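Local coordinates for adhesion and penetration protein autotransporter (Haemophilus influenzae, PDB 3SYJ), which promotes bacterial adherence to and invasion of host cells and is probably a serine protease, its self-associating passenger domain also driving bacterial aggregation, at residues W379-I384 against D402-K406; N397-D402 against N420-I424. All blocks are in the same frame, centred on the assembly; numbering follows the deposited sequence.

Interaction 1. Residues W379-I384 against D402-K406; sequences WQGAGI and DRLSK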
loop_
_atom_site.group_PDB
_atom_site.type_symbol
_atom_site.label_atom_id
_atom_site.label_comp_id
_atom_site.label_asym_id
_atom_site.label_seq_id
_atom_site.Cartn_x
_atom_site.Cartn_y
_atom_site.Cartn_z
ATOM N N TRP A 379 37.602 -25.097 51.411
ATOM C CA TRP A 379 38.794 -24.317 51.069
ATOM C C TRP A 379 38.610 -22.835 51.361
ATOM O O TRP A 379 37.502 -22.308 51.290
ATOM C CB TRP A 379 39.198 -24.488 49.600
ATOM C CG TRP A 379 40.361 -23.596 49.193
ATOM C CD1 TRP A 379 41.687 -23.865 49.366
ATOM C CD2 TRP A 379 40.296 -22.309 48.548
ATOM N NE1 TRP A 379 42.453 -22.831 48.879
ATOM C CE2 TRP A 379 41.626 -21.867 48.365
ATOM C CE3 TRP A 379 39.246 -21.489 48.114
ATOM C CZ2 TRP A 379 41.936 -20.635 47.768
ATOM C CZ3 TRP A 379 39.555 -20.265 47.514
ATOM C CH2 TRP A 379 40.890 -19.851 47.351
ATOM N N GLN A 380 39.724 -22.174 51.661
ATOM C CA GLN A 380 39.748 -20.757 51.995
ATOM C C GLN A 380 41.139 -20.208 51.697
ATOM O O GLN A 380 42.139 -20.744 52.183
ATOM C CB GLN A 380 39.438 -20.580 53.479
ATOM C CG GLN A 380 39.203 -19.145 53.903
ATOM C CD GLN A 380 38.880 -19.022 55.377
ATOM O OE1 GLN A 380 39.144 -19.932 56.160
ATOM N NE2 GLN A 380 38.315 -17.884 55.762
ATOM N N GLY A 381 41.211 -19.148 50.901
ATOM C CA GLY A 381 42.490 -18.577 50.520
ATOM C C GLY A 381 42.340 -17.278 49.753
ATOM O O GLY A 381 41.251 -16.691 49.701
ATOM N N ALA A 382 43.431 -16.822 49.145
ATOM C CA ALA A 382 43.436 -15.516 48.496
ATOM C C ALA A 382 42.403 -15.447 47.377
ATOM O O ALA A 382 41.737 -14.420 47.195
ATOM C CB ALA A 382 44.805 -15.192 47.970
ATOM N N GLY A 383 42.260 -16.543 46.640
ATOM C CA GLY A 383 41.372 -16.574 45.491
ATOM C C GLY A 383 41.779 -17.635 44.486
ATOM O O GLY A 383 42.746 -18.368 44.704
ATOM N N ILE A 384 41.041 -17.734 43.384
ATOM C CA ILE A 384 41.362 -18.730 42.365
ATOM C C ILE A 384 41.557 -18.087 41.005
ATOM O O ILE A 384 40.709 -17.318 40.542
ATOM C CB ILE A 384 40.258 -19.807 42.245
ATOM C CG1 ILE A 384 39.989 -20.444 43.607
ATOM C CG2 ILE A 384 40.632 -20.857 41.196
ATOM C CD1 ILE A 384 38.811 -21.379 43.600
ATOM N N ASP A 402 33.431 -15.624 54.535
ATOM C CA ASP A 402 34.593 -15.520 53.666
ATOM C C ASP A 402 34.174 -15.337 52.213
ATOM O O ASP A 402 33.265 -16.011 51.731
ATOM C CB ASP A 402 35.493 -16.745 53.798
ATOM C CG ASP A 402 36.655 -16.714 52.820
ATOM O OD1 ASP A 402 37.738 -16.212 53.196
ATOM O OD2 ASP A 402 36.479 -17.169 51.670
ATOM N N ARG A 403 34.846 -14.420 51.523
ATOM C CA ARG A 403 34.584 -14.155 50.116
ATOM C C ARG A 403 35.649 -14.822 49.253
ATOM O O ARG A 403 36.849 -14.660 49.492
ATOM C CB ARG A 403 34.591 -12.646 49.855
ATOM C CG ARG A 403 33.751 -12.195 48.675
ATOM C CD ARG A 403 34.013 -10.727 48.366
ATOM N NE ARG A 403 35.315 -10.571 47.737
ATOM C CZ ARG A 403 35.695 -9.502 47.045
ATOM N NH1 ARG A 403 34.874 -8.465 46.898
ATOM N NH2 ARG A 403 36.901 -9.478 46.495
ATOM N N LEU A 404 35.211 -15.572 48.249
ATOM C CA LEU A 404 36.132 -16.177 47.300
ATOM C C LEU A 404 36.327 -15.223 46.124
ATOM O O LEU A 404 35.356 -14.689 45.590
ATOM C CB LEU A 404 35.611 -17.547 46.830
ATOM C CG LEU A 404 36.509 -18.374 45.897
ATOM C CD1 LEU A 404 36.298 -19.880 46.081
ATOM C CD2 LEU A 404 36.331 -17.987 44.425
ATOM N N SER A 405 37.586 -15.001 45.748
ATOM C CA SER A 405 37.939 -14.165 44.602
ATOM C C SER A 405 38.238 -15.011 43.368
ATOM O O SER A 405 39.167 -15.827 43.370
ATOM C CB SER A 405 39.175 -13.327 44.927
ATOM O OG SER A 405 38.901 -12.369 45.930
ATOM N N LYS A 406 37.460 -14.812 42.313
ATOM C CA LYS A 406 37.659 -15.555 41.072
ATOM C C LYS A 406 38.192 -14.644 39.984
ATOM O O LYS A 406 37.533 -13.681 39.592
ATOM C CB LYS A 406 36.357 -16.224 40.609
ATOM C CG LYS A 406 36.287 -16.504 39.095
ATOM C CD LYS A 406 36.981 -17.804 38.723
ATOM C CE LYS A 406 36.961 -18.068 37.214
ATOM N NZ LYS A 406 37.873 -17.173 36.455
HETATM O O HOH W 1 39.197 -16.487 47.732
HETATM O O HOH W 2 38.313 -18.096 49.838
#
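Leu404 meets Trp379 at the rim of the indole: CD1 lies 3.6 Å from Trp379 CZ3, and CG sits in the ring plane, so the leucine abuts the benzene edge and the two side chains run at about a right angle. Trp379 reaches this spot because its CG stands anti to the backbone N (chi1 175°). The backbone N of Gly381 lies over one face of the ring, offset toward its rim, while Trp379 NE1 bonds Gln358. The same Leu404 CD1 touches Ile384 CD1 at 3.8 Å, making one methyl the joint of a small apolar cluster. Ile384 and Lys406 form a parallel bridge in the stacked sheet of the right-handed beta-helix, where strands 384-386 and 403-407 belong to successive coils. Ile384 N donates to Ser405 O at 2.7 Å, the C=O...N angle of 176° showing an almost collinear approach. At the other end Gln380, its chain extended beyond CG, sends NE2 to Asp402 OD1 (3.1 Å). The oxygen lies in the amide plane of Gln380, yet the donor stands above the carboxylate, the two planes being 88° apart. OD1 also receives a salt bridge from Lys123, and Asp402 OD2 is hydrogen-bonded to a water 2.8 Å away, which also accepts from Gly381 N. A second water, bonded to Ser405 N at 3.0 Å, bridges to Gly381 O.

Interaction 2. Residues N397-D402 against N420-I424; sequences NGVEHD and NKGSI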
loop_
_atom_site.group_PDB
_atom_site.type_symbol
_atom_site.label_atom_id
_atom_site.label_comp_id
_atom_site.label_asym_id
_atom_site.label_seq_id
_atom_site.Cartn_x
_atom_site.Cartn_y
_atom_site.Cartn_z
ATOM N N ASN A 397 33.203 -26.763 49.053
ATOM C CA ASN A 397 32.476 -25.625 49.605
ATOM C C ASN A 397 33.399 -24.562 50.192
ATOM O O ASN A 397 34.608 -24.761 50.299
ATOM C CB ASN A 397 31.485 -26.081 50.671
ATOM C CG ASN A 397 30.202 -26.617 50.079
ATOM O OD1 ASN A 397 29.690 -27.646 50.529
ATOM N ND2 ASN A 397 29.674 -25.931 49.066
ATOM N N GLY A 398 32.814 -23.439 50.588
ATOM C CA GLY A 398 33.574 -22.356 51.186
ATOM C C GLY A 398 33.280 -22.209 52.668
ATOM O O GLY A 398 32.683 -23.090 53.286
ATOM N N VAL A 399 33.684 -21.075 53.232
ATOM C CA VAL A 399 33.620 -20.846 54.668
ATOM C C VAL A 399 32.768 -19.621 54.956
ATOM O O VAL A 399 32.865 -18.619 54.247
ATOM C CB VAL A 399 35.029 -20.601 55.218
ATOM C CG1 VAL A 399 34.967 -20.152 56.668
ATOM C CG2 VAL A 399 35.884 -21.854 55.043
ATOM N N GLU A 400 31.942 -19.698 55.997
ATOM C CA GLU A 400 31.034 -18.605 56.332
ATOM C C GLU A 400 31.804 -17.315 56.602
ATOM O O GLU A 400 32.861 -17.341 57.227
ATOM C CB GLU A 400 30.172 -18.975 57.539
ATOM C CG GLU A 400 29.063 -17.976 57.841
ATOM C CD GLU A 400 28.197 -18.399 59.023
ATOM O OE1 GLU A 400 28.458 -19.467 59.609
ATOM O OE2 GLU A 400 27.251 -17.668 59.365
ATOM N N HIS A 401 31.273 -16.194 56.117
ATOM C CA HIS A 401 31.905 -14.875 56.273
ATOM C C HIS A 401 33.200 -14.720 55.479
ATOM O O HIS A 401 33.982 -13.801 55.728
ATOM C CB HIS A 401 32.144 -14.532 57.753
ATOM C CG HIS A 401 30.892 -14.512 58.575
ATOM N ND1 HIS A 401 30.766 -15.207 59.760
ATOM C CD2 HIS A 401 29.699 -13.908 58.366
ATOM C CE1 HIS A 401 29.555 -15.018 60.252
ATOM N NE2 HIS A 401 28.885 -14.237 59.423
ATOM N N ASP A 402 33.431 -15.624 54.535
ATOM C CA ASP A 402 34.593 -15.520 53.666
ATOM C C ASP A 402 34.174 -15.337 52.213
ATOM O O ASP A 402 33.265 -16.011 51.731
ATOM C CB ASP A 402 35.493 -16.745 53.798
ATOM C CG ASP A 402 36.655 -16.714 52.820
ATOM O OD1 ASP A 402 37.738 -16.212 53.196
ATOM O OD2 ASP A 402 36.479 -17.169 51.670
ATOM N N ASN A 420 26.491 -23.853 50.604
ATOM C CA ASN A 420 27.772 -23.191 50.786
ATOM C C ASN A 420 27.532 -21.874 51.483
ATOM O O ASN A 420 26.701 -21.070 51.051
ATOM C CB ASN A 420 28.473 -22.945 49.456
ATOM C CG ASN A 420 29.721 -22.096 49.612
ATOM O OD1 ASN A 420 30.447 -22.209 50.603
ATOM N ND2 ASN A 420 29.977 -21.238 48.632
ATOM N N LYS A 421 28.237 -21.646 52.576
ATOM C CA LYS A 421 27.998 -20.425 53.319
ATOM C C LYS A 421 28.942 -19.284 52.918
ATOM O O LYS A 421 28.713 -18.132 53.281
ATOM C CB LYS A 421 27.998 -20.693 54.820
ATOM C CG LYS A 421 26.608 -20.981 55.363
ATOM C CD LYS A 421 26.652 -21.467 56.795
ATOM C CE LYS A 421 27.191 -22.888 56.866
ATOM N NZ LYS A 421 27.059 -23.463 58.233
ATOM N N GLY A 422 29.982 -19.604 52.146
ATOM C CA GLY A 422 30.876 -18.587 51.626
ATOM C C GLY A 422 30.209 -17.791 50.519
ATOM O O GLY A 422 29.201 -18.220 49.948
ATOM N N SER A 423 30.762 -16.625 50.209
ATOM C CA SER A 423 30.282 -15.854 49.066
ATOM C C SER A 423 31.338 -15.809 47.962
ATOM O O SER A 423 32.374 -16.462 48.054
ATOM C CB SER A 423 29.886 -14.440 49.497
ATOM O OG SER A 423 30.999 -13.760 50.051
ATOM N N ILE A 424 31.077 -15.040 46.915
ATOM C CA ILE A 424 32.021 -14.964 45.806
ATOM C C ILE A 424 32.035 -13.602 45.123
ATOM O O ILE A 424 30.999 -12.937 45.004
ATOM C CB ILE A 424 31.734 -16.056 44.755
ATOM C CG1 ILE A 424 32.817 -16.072 43.666
ATOM C CG2 ILE A 424 30.354 -15.853 44.150
ATOM C CD1 ILE A 424 32.887 -17.366 42.881
HETATM O O HOH W 3 30.129 -23.628 53.975
HETATM O O HOH W 4 29.469 -15.649 54.071
#
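Two backbone N-H groups converge on the side-chain oxygen of Asn420. Gly398 N reaches OD1 across the contact at 2.7 Å, and Gly422 N closes an Asx turn onto the same Asn420 OD1 at 3.1 Å. With CG of Asn420 anti to the backbone N (chi1 172°), OD1 is carried to a place between the two donors. These come from opposite faces of the amide, 53° and 66° out of its plane, so neither lies on a lone pair; ND2, bonded to Ala445 O, gives the amide a third hold. Further along, Ser423 N donates to Asp402 O (3.0 Å). This bond stands where the type II turn Val399-Asp402, closed by Asp402 N to Val399 O, leads into strand 403-407, which lies beside strand 423-427 on the next coil of the beta-helix. Water forms two more bridges: one links Gly398 O to Lys421 N, the other His401 N to Lys421 O. Packing is modest. Asn397 ND2 lies 3.2 Å from Asn420 CB as the side chains pass in opposite directions, their amides nearly parallel. Glu400 and Lys421 meet through CB atoms at 3.9 Å; their charged ends remain beyond salt-bridge range, with OE1 of Glu400 4.5 Å from NZ of Lys421.

In the fold
Both contacts join neighbouring coils of the beta-helical part of the passenger domain, their centres about 9 Å apart. Asp402 belongs to both: its carboxylate serves interaction 1, its carbonyl interaction 2. The strand order 384-386, 403-407, 423-427 places the middle coil between 379-384 on one flank and 420-424 on the other, and the chain segments alternate in sequence. A probable hydrogen bond from Leu404 N to Ser423 O carries the strand pairing from one contact to the next. Interaction 1 is mostly buried, with apolar packing inside and a polar end near Lys123. Interaction 2 lies at the surface, where loop carbonyls, amides and bridging waters replace hydrophobic contact.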